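Sulfite reductase [ferredoxin] (Mycobacterium tuberculosis, PDB 1ZJ8) catalyses the six-electron reduction of sulfite to sulfide with electrons from ferredoxin, using a siroheme and a [4Fe-4S] cluster. Local coordinates at residues A[285-290]-A[320-325]; A[236-241]-A[275-280]; A[313-318]-A[325-330]; A[200-205]-A[279-284]. All coordinates share one frame; numbering follows the deposited sequence.

Interaction 1. Residues A[285-290]-A[320-325]; sequences TSVFRD and TEYLKR
Tyr-322, in the last turns of helix 311-323, lays its side chain against Ser-286, Val-287 and Asp-290 of helix 277-291, a helix-to-helix packing carried by one aromatic ring. The backbone that carries Tyr-322 makes a wider, pi-type turn at 320-323, before Lys-324 leaves helical geometry with positive phi. The apolar part has two components. Val-287 CG2 lies 3.8 Å from Tyr-322 CD1, with the backbone N of the valine over the ring face, while Ser-286 CB comes in obliquely, 3.6 Å from CD2 of the ring. The hydroxyl of Ser-286 is engaged within its own helix, hydrogen-bonded to Ala-282 O, and it is CB that meets the ring.

The polar part gathers at the tip of the ring. Tyr-322 OH donates a hydrogen bond to Asp-290 OD2, which sits at the ring edge with the carboxylate only 22° from the ring plane. The modelled O-O separation of 2.4 Å should not be taken literally at this resolution.

On the side of OD2 away from the phenol, Arg-289 holds the carboxylate in a salt bridge. It meets the group side-on, NE 3.0 Å from Asp-290 OD1 and NH2 3.3 Å from Asp-290 OD2.

Interaction 2. Residues A[236-241]-A[275-280]; sequences VAFIGV and GEVPEV
Val-280 N donates to Glu-276 O at 3.0 Å, a bond in the first turn of helix 277-291, and this turn sets Val-277 and Val-280 on one side of the helix, facing Phe-238 of strand 236-243. No hydrogen bond crosses between the two segments; what joins them is the packing of one aromatic ring against two valine methyls.

The closer branch is CG1 of Val-277. It stands over the face of the Phe-238 ring, 3.8 Å from the centroid and 17° off the ring normal, a CH-pi contact displaced toward the rim at CD2, where Val-277 CG1 lies 3.6 Å from Phe-238 CD2. With CG1 anti to the backbone N (chi1 174°), the methyl is carried forward onto the ring, and the two side chains approach from opposite directions. Val-280 uses the same branch differently: its CG1 meets the rim, 3.9 Å from Phe-238 CE2 and close to the ring plane. One ring is therefore touched on a face and at an edge by residues three apart in the helix.

All three residues are buried. Phe-238 and Val-277 both also touch Ile-223 of the adjacent parallel strand 219-224, Phe-238 reaches Leu-250 and Leu-252 of strand 249-254, and Val-277 packs on Ala-198 of helix 196-206, so that the start of helix 277-291 packs on the mixed sheet, beside helix 196-206.

Interaction 3. Residues A[313-318]-A[325-330]; sequences KFREVL and RPLIDG
Arg-315 and Asp-329 join helix 311-323 to the chain that follows it, where residues 328-329 form a short, weakly bonded edge strand of the mixed sheet. The arginine can be followed outward from the helix. From CB, the chain sets CG opposite the backbone N (chi1 178°) and stays extended as far as NE, which carries the guanidinium well beyond the helix surface; the side chain also touches Val-268 of strand 266-272. NE makes a salt bridge with Glu-319 OE2, one turn along the same helix, and that same oxygen accepts a hydrogen bond from Leu-327 N. CZ then lies 3.4 Å from Asp-329 OD1. Beyond it both terminal nitrogens turn to that single oxygen: NH2 to Asp-329 OD1 is 3.0 Å, with an N-H...O angle of 136°, whereas the bond from NH1 to Asp-329 OD1 is weak, at 3.1 Å. The guanidinium and carboxylate planes stand 60° apart, so the two groups do not meet as a flat two-to-two pair. NH2 also lies 3.7 Å from Leu-327 CB.

Beside the ion pair, Leu-318 CD2 packs 3.9 Å from Leu-327 CD1, the two side chains crossing at about a right angle. Leu-318 also touches helix 277-291, and Leu-327 touches Ala-270 of strand 266-272.

The chemistry is thus a bent, forked ion pair next to two buried leucines. Because Asp-329 is exposed, its charge is probably well solvated and the pair less strong than a buried one would be, while Glu-319 would balance the arginine from the helix side.

Interaction 4. Residues A[200-205]-A[279-284]; sequences EEIVRR and EVWAAV
Ile-202 packs on the indole of Trp-281, and this pair makes up most of the meeting between helices 196-206 and 277-291. Ile-202 CD1 stands over the five-membered ring, 3.8 Å from its centroid and 22° off the normal, a CH-pi contact; its closest carbon is Trp-281 CG at 3.5 Å. The second branch of the isoleucine covers the same face further out, with CG2 4.0 Å from CZ2 of Trp-281. With CG anti to the tryptophan backbone N (chi1 -180°) and chi2 at 93°, the indole turns a face to the isoleucine, the two side chains crossing at a slant.

At the rim, the guanidinium of Arg-205 comes near the backbone of helix 277-291, NH2 lying 4.1 Å from Glu-279 N, too far for a bond. Its neighbours in the helix hold it: Glu-201 OE1 accepts from Arg-204 NH2 at 2.8 Å through its syn lone pair and from Arg-205 NH1 at 3.2 Å, the latter from above the carboxylate plane. This salt-bridge network probably limits the freedom of the arginine. Trp-281 NE1 hydrogen-bonds Thr-221 OG1, which sets the rotation of the indole, and the ring of Tyr-206 meets it as well.

Helix 196-206 is the crossover between the parallel strands 176-181 and 219-224. Ile-202 reaches Ile-223 of the second strand, and Trp-281 reaches Val-236 and Phe-238 of strand 236-243, so both helices rest on the sheet while touching each other.

Helix 277-291 is common to interactions 1, 2 and 4, and meets a different element in each: helix 311-323, the sheet and helix 196-206. Interaction 2 is the fully buried one and purely apolar; in interaction 4 an apolar centre is bordered by charges at the surface. Interactions 1 and 3, which share helix 311-323 and lie further from the centre of the chain, add hydrogen bonds and ion pairs at partly exposed positions. The contacts run into one another: Phe-238 also touches Trp-281, Leu-318 packs against Ala-283 and Val-284, and Arg-325 makes a long, weak ion pair with Glu-276, which brings the 325-330 segment near the beginning of helix 277-291.

Interaction 1. Residues A[285-290]-A[320-325]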
loop_
_atom_site.group_PDB
_atom_site.type_symbol
_atom_site.label_atom_id
_atom_site.label_comp_id
_atom_site.label_asym_id
_atom_site.label_seq_id
_atom_site.Cartn_x
_atom_site.Cartn_y
_atom_site.Cartn_z
ATOM N N THR A 285 11.690 15.301 -2.761
ATOM C CA THR A 285 12.208 14.531 -1.653
ATOM C C THR A 285 13.213 15.351 -0.840
ATOM O O THR A 285 13.288 15.207 0.388
ATOM C CB THR A 285 12.873 13.242 -2.147
ATOM O OG1 THR A 285 11.993 12.579 -3.065
ATOM C CG2 THR A 285 13.183 12.311 -0.976
ATOM N N SER A 286 13.983 16.201 -1.528
ATOM C CA SER A 286 15.003 17.053 -0.878
ATOM C C SER A 286 14.369 18.127 -0.014
ATOM O O SER A 286 14.845 18.409 1.084
ATOM C CB SER A 286 15.911 17.681 -1.926
ATOM O OG SER A 286 16.529 16.661 -2.710
ATOM N N VAL A 287 13.269 18.699 -0.485
ATOM C CA VAL A 287 12.533 19.640 0.348
ATOM C C VAL A 287 12.041 18.942 1.610
ATOM O O VAL A 287 12.193 19.466 2.709
ATOM C CB VAL A 287 11.332 20.250 -0.368
ATOM C CG1 VAL A 287 10.597 21.227 0.574
ATOM C CG2 VAL A 287 11.779 20.935 -1.667
ATOM N N PHE A 288 11.461 17.757 1.451
ATOM C CA PHE A 288 11.012 16.965 2.597
ATOM C C PHE A 288 12.139 16.831 3.614
ATOM O O PHE A 288 11.973 17.178 4.777
ATOM C CB PHE A 288 10.518 15.568 2.136
ATOM C CG PHE A 288 9.964 14.682 3.252
ATOM C CD1 PHE A 288 9.091 15.191 4.228
ATOM C CD2 PHE A 288 10.285 13.321 3.299
ATOM C CE1 PHE A 288 8.576 14.376 5.243
ATOM C CE2 PHE A 288 9.769 12.490 4.323
ATOM C CZ PHE A 288 8.915 13.029 5.293
ATOM N N ARG A 289 13.288 16.334 3.168
ATOM C CA ARG A 289 14.429 16.094 4.065
ATOM C C ARG A 289 14.818 17.373 4.804
ATOM O O ARG A 289 15.020 17.360 6.024
ATOM C CB ARG A 289 15.632 15.546 3.290
ATOM C CG ARG A 289 16.925 15.335 4.134
ATOM C CD ARG A 289 18.175 15.186 3.257
ATOM N NE ARG A 289 18.222 16.252 2.258
ATOM C CZ ARG A 289 18.979 16.260 1.164
ATOM N NH1 ARG A 289 19.806 15.252 0.893
ATOM N NH2 ARG A 289 18.898 17.295 0.330
ATOM N N ASP A 290 14.893 18.481 4.072
ATOM C CA ASP A 290 15.437 19.726 4.620
ATOM C C ASP A 290 14.415 20.563 5.437
ATOM O O ASP A 290 14.786 21.209 6.427
ATOM C CB ASP A 290 16.080 20.538 3.473
ATOM C CG ASP A 290 17.269 19.789 2.795
ATOM O OD1 ASP A 290 17.937 18.969 3.452
ATOM O OD2 ASP A 290 17.543 20.014 1.601
ATOM N N THR A 320 13.071 27.495 -6.668
ATOM C CA THR A 320 14.140 28.465 -6.448
ATOM C C THR A 320 15.309 27.927 -5.630
ATOM O O THR A 320 16.451 28.283 -5.891
ATOM C CB THR A 320 13.625 29.755 -5.799
ATOM O OG1 THR A 320 13.054 29.454 -4.511
ATOM C CG2 THR A 320 12.599 30.430 -6.716
ATOM N N GLU A 321 15.045 27.072 -4.657
ATOM C CA GLU A 321 16.129 26.563 -3.831
ATOM C C GLU A 321 16.726 25.274 -4.363
ATOM O O GLU A 321 17.917 25.055 -4.202
ATOM C CB GLU A 321 15.658 26.387 -2.385
ATOM C CG GLU A 321 14.980 27.639 -1.822
ATOM C CD GLU A 321 14.740 27.560 -0.331
ATOM O OE1 GLU A 321 15.469 26.796 0.347
ATOM O OE2 GLU A 321 13.825 28.266 0.155
ATOM N N TYR A 322 15.923 24.421 -4.999
ATOM C CA TYR A 322 16.404 23.075 -5.407
ATOM C C TYR A 322 16.556 22.871 -6.940
ATOM O O TYR A 322 17.609 22.421 -7.385
ATOM C CB TYR A 322 15.546 21.979 -4.739
ATOM C CG TYR A 322 15.755 21.944 -3.244
ATOM C CD1 TYR A 322 15.021 22.777 -2.403
ATOM C CD2 TYR A 322 16.726 21.116 -2.673
ATOM C CE1 TYR A 322 15.224 22.766 -1.031
ATOM C CE2 TYR A 322 16.946 21.101 -1.290
ATOM C CZ TYR A 322 16.191 21.928 -0.481
ATOM O OH TYR A 322 16.382 21.927 0.879
ATOM N N LEU A 323 15.539 23.206 -7.737
ATOM C CA LEU A 323 15.632 23.037 -9.198
ATOM C C LEU A 323 16.417 24.165 -9.861
ATOM O O LEU A 323 16.982 23.974 -10.943
ATOM C CB LEU A 323 14.246 22.961 -9.857
ATOM C CG LEU A 323 13.391 21.721 -9.575
ATOM C CD1 LEU A 323 11.989 21.897 -10.147
ATOM C CD2 LEU A 323 14.029 20.448 -10.122
ATOM N N LYS A 324 16.426 25.338 -9.218
ATOM C CA LYS A 324 16.935 26.579 -9.808
ATOM C C LYS A 324 16.262 26.877 -11.150
ATOM O O LYS A 324 16.895 27.433 -12.041
ATOM C CB LYS A 324 18.454 26.547 -9.995
ATOM C CG LYS A 324 19.251 25.944 -8.851
ATOM C CD LYS A 324 19.129 26.737 -7.551
ATOM C CE LYS A 324 20.384 26.562 -6.681
ATOM N NZ LYS A 324 20.816 25.147 -6.555
ATOM N N ARG A 325 14.993 26.517 -11.307
ATOM C CA ARG A 325 14.260 26.842 -12.542
ATOM C C ARG A 325 12.744 26.705 -12.369
ATOM O O ARG A 325 12.281 25.984 -11.481
ATOM C CB ARG A 325 14.706 25.935 -13.691
ATOM C CG ARG A 325 14.071 24.568 -13.638
ATOM C CD ARG A 325 14.808 23.544 -14.465
ATOM N NE ARG A 325 14.263 22.208 -14.228
ATOM C CZ ARG A 325 13.100 21.767 -14.708
ATOM N NH1 ARG A 325 12.326 22.539 -15.467
ATOM N NH2 ARG A 325 12.710 20.534 -14.429
#

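Interaction 2. Residues A[236-241]-A[275-280]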
loop_
_atom_site.group_PDB
_atom_site.type_symbol
_atom_site.label_atom_id
_atom_site.label_comp_id
_atom_site.label_asym_id
_atom_site.label_seq_id
_atom_site.Cartn_x
_atom_site.Cartn_y
_atom_site.Cartn_z
ATOM N N VAL A 236 4.058 11.952 -2.858
ATOM C CA VAL A 236 4.374 12.575 -4.148
ATOM C C VAL A 236 3.860 11.680 -5.284
ATOM O O VAL A 236 4.000 10.463 -5.229
ATOM C CB VAL A 236 5.916 12.866 -4.306
ATOM C CG1 VAL A 236 6.740 11.583 -4.308
ATOM C CG2 VAL A 236 6.193 13.675 -5.582
ATOM N N ALA A 237 3.251 12.281 -6.298
ATOM C CA ALA A 237 2.704 11.506 -7.408
ATOM C C ALA A 237 2.940 12.174 -8.769
ATOM O O ALA A 237 2.802 13.397 -8.915
ATOM C CB ALA A 237 1.232 11.243 -7.185
ATOM N N PHE A 238 3.330 11.361 -9.750
ATOM C CA PHE A 238 3.472 11.815 -11.131
ATOM C C PHE A 238 2.464 11.027 -11.971
ATOM O O PHE A 238 2.643 9.830 -12.207
ATOM C CB PHE A 238 4.896 11.572 -11.635
ATOM C CG PHE A 238 5.958 12.338 -10.887
ATOM C CD1 PHE A 238 6.394 11.915 -9.637
ATOM C CD2 PHE A 238 6.552 13.457 -11.453
ATOM C CE1 PHE A 238 7.394 12.615 -8.948
ATOM C CE2 PHE A 238 7.542 14.153 -10.784
ATOM C CZ PHE A 238 7.966 13.730 -9.525
ATOM N N ILE A 239 1.391 11.683 -12.394
ATOM C CA ILE A 239 0.297 10.994 -13.073
ATOM C C ILE A 239 0.149 11.554 -14.484
ATOM O O ILE A 239 0.095 12.756 -14.662
ATOM C CB ILE A 239 -1.030 11.122 -12.269
ATOM C CG1 ILE A 239 -1.220 10.028 -11.193
ATOM C CG2 ILE A 239 -2.217 10.980 -13.204
ATOM C CD1 ILE A 239 -0.005 9.345 -10.641
ATOM N N GLY A 240 0.093 10.664 -15.473
ATOM C CA GLY A 240 0.056 11.030 -16.899
ATOM C C GLY A 240 -0.986 12.053 -17.325
ATOM O O GLY A 240 -2.101 12.057 -16.804
ATOM N N VAL A 241 -0.604 12.927 -18.263
ATOM C CA VAL A 241 -1.544 13.825 -18.959
ATOM C C VAL A 241 -0.959 14.431 -20.230
ATOM O O VAL A 241 0.245 14.702 -20.312
ATOM C CB VAL A 241 -2.048 14.999 -18.081
ATOM C CG1 VAL A 241 -0.943 16.052 -17.856
ATOM C CG2 VAL A 241 -3.310 15.627 -18.713
ATOM N N GLY A 275 11.546 12.664 -19.120
ATOM C CA GLY A 275 12.984 12.776 -18.856
ATOM C C GLY A 275 13.375 13.513 -17.575
ATOM O O GLY A 275 14.396 13.224 -16.977
ATOM N N GLU A 276 12.545 14.459 -17.149
ATOM C CA GLU A 276 12.830 15.311 -15.997
ATOM C C GLU A 276 12.218 14.763 -14.687
ATOM O O GLU A 276 12.412 15.364 -13.619
ATOM C CB GLU A 276 12.304 16.743 -16.269
ATOM C CG GLU A 276 13.224 17.685 -17.117
ATOM C CD GLU A 276 12.492 18.921 -17.746
ATOM O OE1 GLU A 276 11.431 19.389 -17.247
ATOM O OE2 GLU A 276 12.997 19.427 -18.777
ATOM N N VAL A 277 11.525 13.620 -14.754
ATOM C CA VAL A 277 10.780 13.088 -13.606
ATOM C C VAL A 277 11.690 12.691 -12.444
ATOM O O VAL A 277 11.455 13.130 -11.315
ATOM C CB VAL A 277 9.782 11.929 -14.006
ATOM C CG1 VAL A 277 9.120 11.286 -12.776
ATOM C CG2 VAL A 277 8.700 12.452 -14.945
ATOM N N PRO A 278 12.715 11.859 -12.695
ATOM C CA PRO A 278 13.675 11.517 -11.627
ATOM C C PRO A 278 14.278 12.744 -10.908
ATOM O O PRO A 278 14.464 12.740 -9.674
ATOM C CB PRO A 278 14.762 10.733 -12.384
ATOM C CG PRO A 278 14.072 10.136 -13.552
ATOM C CD PRO A 278 13.015 11.145 -13.951
ATOM N N GLU A 279 14.570 13.771 -11.703
ATOM C CA GLU A 279 15.158 15.036 -11.242
ATOM C C GLU A 279 14.202 15.773 -10.266
ATOM O O GLU A 279 14.557 16.193 -9.157
ATOM C CB GLU A 279 15.368 15.909 -12.486
ATOM C CG GLU A 279 16.646 16.668 -12.588
ATOM C CD GLU A 279 16.646 17.586 -13.828
ATOM O OE1 GLU A 279 15.630 18.296 -14.075
ATOM O OE2 GLU A 279 17.675 17.610 -14.551
ATOM N N VAL A 280 12.973 15.926 -10.727
ATOM C CA VAL A 280 11.959 16.638 -9.988
ATOM C C VAL A 280 11.610 15.850 -8.732
ATOM O O VAL A 280 11.382 16.439 -7.664
ATOM C CB VAL A 280 10.714 16.829 -10.860
ATOM C CG1 VAL A 280 9.558 17.391 -10.040
ATOM C CG2 VAL A 280 11.041 17.725 -12.060
#

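Interaction 3. Residues A[313-318]-A[325-330]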
loop_
_atom_site.group_PDB
_atom_site.type_symbol
_atom_site.label_atom_id
_atom_site.label_comp_id
_atom_site.label_asym_id
_atom_site.label_seq_id
_atom_site.Cartn_x
_atom_site.Cartn_y
_atom_site.Cartn_z
ATOM N N LYS A 313 3.572 28.419 -1.807
ATOM C CA LYS A 313 4.825 28.549 -1.082
ATOM C C LYS A 313 5.784 27.360 -1.366
ATOM O O LYS A 313 7.010 27.541 -1.464
ATOM C CB LYS A 313 4.580 28.722 0.431
ATOM C CG LYS A 313 5.898 28.990 1.198
ATOM C CD LYS A 313 5.774 29.050 2.724
ATOM C CE LYS A 313 7.167 29.029 3.392
ATOM N NZ LYS A 313 7.068 29.158 4.879
ATOM N N PHE A 314 5.225 26.156 -1.487
ATOM C CA PHE A 314 6.027 24.945 -1.702
ATOM C C PHE A 314 6.649 24.926 -3.106
ATOM O O PHE A 314 7.830 24.645 -3.264
ATOM C CB PHE A 314 5.172 23.688 -1.476
ATOM C CG PHE A 314 5.841 22.414 -1.908
ATOM C CD1 PHE A 314 6.782 21.793 -1.081
ATOM C CD2 PHE A 314 5.534 21.835 -3.153
ATOM C CE1 PHE A 314 7.411 20.616 -1.486
ATOM C CE2 PHE A 314 6.154 20.678 -3.567
ATOM C CZ PHE A 314 7.101 20.060 -2.736
ATOM N N ARG A 315 5.835 25.217 -4.116
ATOM C CA ARG A 315 6.289 25.299 -5.503
ATOM C C ARG A 315 7.452 26.268 -5.636
ATOM O O ARG A 315 8.444 25.972 -6.295
ATOM C CB ARG A 315 5.141 25.759 -6.420
ATOM C CG ARG A 315 5.545 25.932 -7.895
ATOM C CD ARG A 315 4.352 25.941 -8.869
ATOM N NE ARG A 315 4.782 25.655 -10.242
ATOM C CZ ARG A 315 4.025 25.802 -11.333
ATOM N NH1 ARG A 315 2.768 26.218 -11.246
ATOM N NH2 ARG A 315 4.536 25.527 -12.528
ATOM N N GLU A 316 7.296 27.432 -5.014
ATOM C CA GLU A 316 8.327 28.456 -4.951
ATOM C C GLU A 316 9.654 27.903 -4.431
ATOM O O GLU A 316 10.698 28.090 -5.057
ATOM C CB GLU A 316 7.845 29.561 -4.005
ATOM C CG GLU A 316 8.780 30.741 -3.866
ATOM C CD GLU A 316 8.654 31.718 -5.032
ATOM O OE1 GLU A 316 8.474 32.940 -4.765
ATOM O OE2 GLU A 316 8.721 31.262 -6.210
ATOM N N VAL A 317 9.601 27.234 -3.283
ATOM C CA VAL A 317 10.804 26.699 -2.626
ATOM C C VAL A 317 11.449 25.592 -3.439
ATOM O O VAL A 317 12.679 25.427 -3.422
ATOM C CB VAL A 317 10.492 26.104 -1.211
ATOM C CG1 VAL A 317 11.665 25.256 -0.677
ATOM C CG2 VAL A 317 10.091 27.213 -0.210
ATOM N N LEU A 318 10.612 24.813 -4.115
ATOM C CA LEU A 318 11.093 23.722 -4.950
ATOM C C LEU A 318 11.874 24.323 -6.110
ATOM O O LEU A 318 13.039 23.976 -6.313
ATOM C CB LEU A 318 9.912 22.852 -5.434
ATOM C CG LEU A 318 10.188 21.624 -6.326
ATOM C CD1 LEU A 318 10.820 20.447 -5.548
ATOM C CD2 LEU A 318 8.915 21.202 -7.017
ATOM N N ARG A 325 14.993 26.517 -11.307
ATOM C CA ARG A 325 14.260 26.842 -12.542
ATOM C C ARG A 325 12.744 26.705 -12.369
ATOM O O ARG A 325 12.281 25.984 -11.481
ATOM C CB ARG A 325 14.706 25.935 -13.691
ATOM C CG ARG A 325 14.071 24.568 -13.638
ATOM C CD ARG A 325 14.808 23.544 -14.465
ATOM N NE ARG A 325 14.263 22.208 -14.228
ATOM C CZ ARG A 325 13.100 21.767 -14.708
ATOM N NH1 ARG A 325 12.326 22.539 -15.467
ATOM N NH2 ARG A 325 12.710 20.534 -14.429
ATOM N N PRO A 326 11.959 27.378 -13.225
ATOM C CA PRO A 326 10.513 27.182 -13.094
ATOM C C PRO A 326 10.085 25.803 -13.613
ATOM O O PRO A 326 10.822 25.185 -14.393
ATOM C CB PRO A 326 9.916 28.321 -13.945
ATOM C CG PRO A 326 10.979 28.738 -14.871
ATOM C CD PRO A 326 12.301 28.314 -14.313
ATOM N N LEU A 327 8.936 25.321 -13.129
ATOM C CA LEU A 327 8.255 24.182 -13.724
ATOM C C LEU A 327 7.272 24.740 -14.715
ATOM O O LEU A 327 6.765 25.844 -14.523
ATOM C CB LEU A 327 7.499 23.388 -12.676
ATOM C CG LEU A 327 8.363 22.659 -11.658
ATOM C CD1 LEU A 327 7.511 22.116 -10.516
ATOM C CD2 LEU A 327 9.110 21.541 -12.360
ATOM N N ILE A 328 7.016 23.980 -15.776
ATOM C CA ILE A 328 6.022 24.346 -16.774
ATOM C C ILE A 328 4.627 24.144 -16.163
ATOM O O ILE A 328 4.400 23.158 -15.470
ATOM C CB ILE A 328 6.171 23.492 -18.051
ATOM C CG1 ILE A 328 7.568 23.673 -18.666
ATOM C CG2 ILE A 328 5.063 23.802 -19.077
ATOM C CD1 ILE A 328 8.463 22.413 -18.517
ATOM N N ASP A 329 3.717 25.095 -16.392
ATOM C CA ASP A 329 2.329 24.981 -15.948
ATOM C C ASP A 329 1.649 23.869 -16.746
ATOM O O ASP A 329 1.956 23.660 -17.926
ATOM C CB ASP A 329 1.552 26.292 -16.181
ATOM C CG ASP A 329 1.895 27.401 -15.176
ATOM O OD1 ASP A 329 2.579 27.172 -14.143
ATOM O OD2 ASP A 329 1.443 28.533 -15.431
ATOM N N GLY A 330 0.717 23.159 -16.109
ATOM C CA GLY A 330 -0.019 22.105 -16.798
ATOM C C GLY A 330 -1.392 21.893 -16.211
ATOM O O GLY A 330 -1.659 22.297 -15.103
#

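Interaction 4. Residues A[200-205]-A[279-284]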
loop_
_atom_site.group_PDB
_atom_site.type_symbol
_atom_site.label_atom_id
_atom_site.label_comp_id
_atom_site.label_asym_id
_atom_site.label_seq_id
_atom_site.Cartn_x
_atom_site.Cartn_y
_atom_site.Cartn_z
ATOM N N GLU A 200 12.433 3.297 -12.821
ATOM C CA GLU A 200 13.641 2.532 -12.857
ATOM C C GLU A 200 14.837 3.391 -12.566
ATOM O O GLU A 200 15.680 2.977 -11.789
ATOM C CB GLU A 200 13.746 1.825 -14.193
ATOM C CG GLU A 200 12.719 0.700 -14.301
ATOM C CD GLU A 200 12.941 -0.176 -15.520
ATOM O OE1 GLU A 200 13.527 0.305 -16.524
ATOM O OE2 GLU A 200 12.522 -1.351 -15.475
ATOM N N GLU A 201 14.888 4.593 -13.139
ATOM C CA GLU A 201 15.968 5.556 -12.836
ATOM C C GLU A 201 15.999 5.995 -11.362
ATOM O O GLU A 201 17.068 6.060 -10.746
ATOM C CB GLU A 201 15.860 6.797 -13.725
ATOM C CG GLU A 201 16.501 6.660 -15.085
ATOM C CD GLU A 201 17.937 6.236 -14.969
ATOM O OE1 GLU A 201 18.630 6.763 -14.072
ATOM O OE2 GLU A 201 18.371 5.357 -15.755
ATOM N N ILE A 202 14.831 6.288 -10.797
ATOM C CA ILE A 202 14.765 6.703 -9.403
ATOM C C ILE A 202 15.374 5.634 -8.496
ATOM O O ILE A 202 16.109 5.950 -7.560
ATOM C CB ILE A 202 13.310 7.032 -8.975
ATOM C CG1 ILE A 202 12.918 8.423 -9.486
ATOM C CG2 ILE A 202 13.133 6.906 -7.425
ATOM C CD1 ILE A 202 11.443 8.671 -9.481
ATOM N N VAL A 203 15.070 4.379 -8.777
ATOM C CA VAL A 203 15.613 3.299 -7.985
ATOM C C VAL A 203 17.135 3.265 -8.132
ATOM O O VAL A 203 17.850 3.154 -7.132
ATOM C CB VAL A 203 14.950 1.953 -8.350
ATOM C CG1 VAL A 203 15.759 0.776 -7.826
ATOM C CG2 VAL A 203 13.511 1.910 -7.809
ATOM N N ARG A 204 17.623 3.399 -9.367
ATOM C CA ARG A 204 19.056 3.278 -9.652
ATOM C C ARG A 204 19.878 4.447 -9.109
ATOM O O ARG A 204 20.956 4.253 -8.550
ATOM C CB ARG A 204 19.269 3.174 -11.144
ATOM C CG ARG A 204 20.672 2.779 -11.516
ATOM C CD ARG A 204 20.842 2.704 -13.015
ATOM N NE ARG A 204 20.708 4.028 -13.630
ATOM C CZ ARG A 204 21.652 4.978 -13.654
ATOM N NH1 ARG A 204 22.848 4.801 -13.086
ATOM N NH2 ARG A 204 21.390 6.132 -14.259
ATOM N N ARG A 205 19.368 5.659 -9.267
ATOM C CA ARG A 205 20.093 6.835 -8.801
ATOM C C ARG A 205 20.040 6.972 -7.279
ATOM O O ARG A 205 21.078 7.129 -6.658
ATOM C CB ARG A 205 19.594 8.132 -9.474
ATOM C CG ARG A 205 19.451 8.023 -11.008
ATOM C CD ARG A 205 20.234 9.080 -11.790
ATOM N NE ARG A 205 19.518 10.357 -11.864
ATOM C CZ ARG A 205 18.661 10.714 -12.823
ATOM N NH1 ARG A 205 18.365 9.895 -13.833
ATOM N NH2 ARG A 205 18.088 11.911 -12.765
ATOM N N GLU A 279 14.570 13.771 -11.703
ATOM C CA GLU A 279 15.158 15.036 -11.242
ATOM C C GLU A 279 14.202 15.773 -10.266
ATOM O O GLU A 279 14.557 16.193 -9.157
ATOM C CB GLU A 279 15.368 15.909 -12.486
ATOM C CG GLU A 279 16.646 16.668 -12.588
ATOM C CD GLU A 279 16.646 17.586 -13.828
ATOM O OE1 GLU A 279 15.630 18.296 -14.075
ATOM O OE2 GLU A 279 17.675 17.610 -14.551
ATOM N N VAL A 280 12.973 15.926 -10.727
ATOM C CA VAL A 280 11.959 16.638 -9.988
ATOM C C VAL A 280 11.610 15.850 -8.732
ATOM O O VAL A 280 11.382 16.439 -7.664
ATOM C CB VAL A 280 10.714 16.829 -10.860
ATOM C CG1 VAL A 280 9.558 17.391 -10.040
ATOM C CG2 VAL A 280 11.041 17.725 -12.060
ATOM N N TRP A 281 11.567 14.519 -8.867
ATOM C CA TRP A 281 11.300 13.643 -7.730
ATOM C C TRP A 281 12.338 13.909 -6.650
ATOM O O TRP A 281 11.995 14.051 -5.469
ATOM C CB TRP A 281 11.332 12.178 -8.158
ATOM C CG TRP A 281 11.060 11.218 -7.049
ATOM C CD1 TRP A 281 9.849 10.691 -6.694
ATOM C CD2 TRP A 281 12.021 10.663 -6.140
ATOM N NE1 TRP A 281 9.996 9.844 -5.620
ATOM C CE2 TRP A 281 11.320 9.805 -5.262
ATOM C CE3 TRP A 281 13.399 10.818 -5.971
ATOM C CZ2 TRP A 281 11.957 9.089 -4.246
ATOM C CZ3 TRP A 281 14.028 10.098 -4.960
ATOM C CH2 TRP A 281 13.304 9.242 -4.113
ATOM N N ALA A 282 13.604 13.998 -7.066
ATOM C CA ALA A 282 14.700 14.233 -6.123
ATOM C C ALA A 282 14.511 15.564 -5.378
ATOM O O ALA A 282 14.693 15.642 -4.166
ATOM C CB ALA A 282 16.033 14.192 -6.842
ATOM N N ALA A 283 14.105 16.589 -6.110
ATOM C CA ALA A 283 13.940 17.910 -5.555
ATOM C C ALA A 283 12.819 17.956 -4.512
ATOM O O ALA A 283 12.942 18.602 -3.456
ATOM C CB ALA A 283 13.658 18.884 -6.661
ATOM N N VAL A 284 11.718 17.268 -4.794
ATOM C CA VAL A 284 10.604 17.197 -3.833
ATOM C C VAL A 284 11.055 16.457 -2.565
ATOM O O VAL A 284 10.847 16.935 -1.434
ATOM C CB VAL A 284 9.367 16.485 -4.435
ATOM C CG1 VAL A 284 8.326 16.218 -3.361
ATOM C CG2 VAL A 284 8.751 17.311 -5.589
#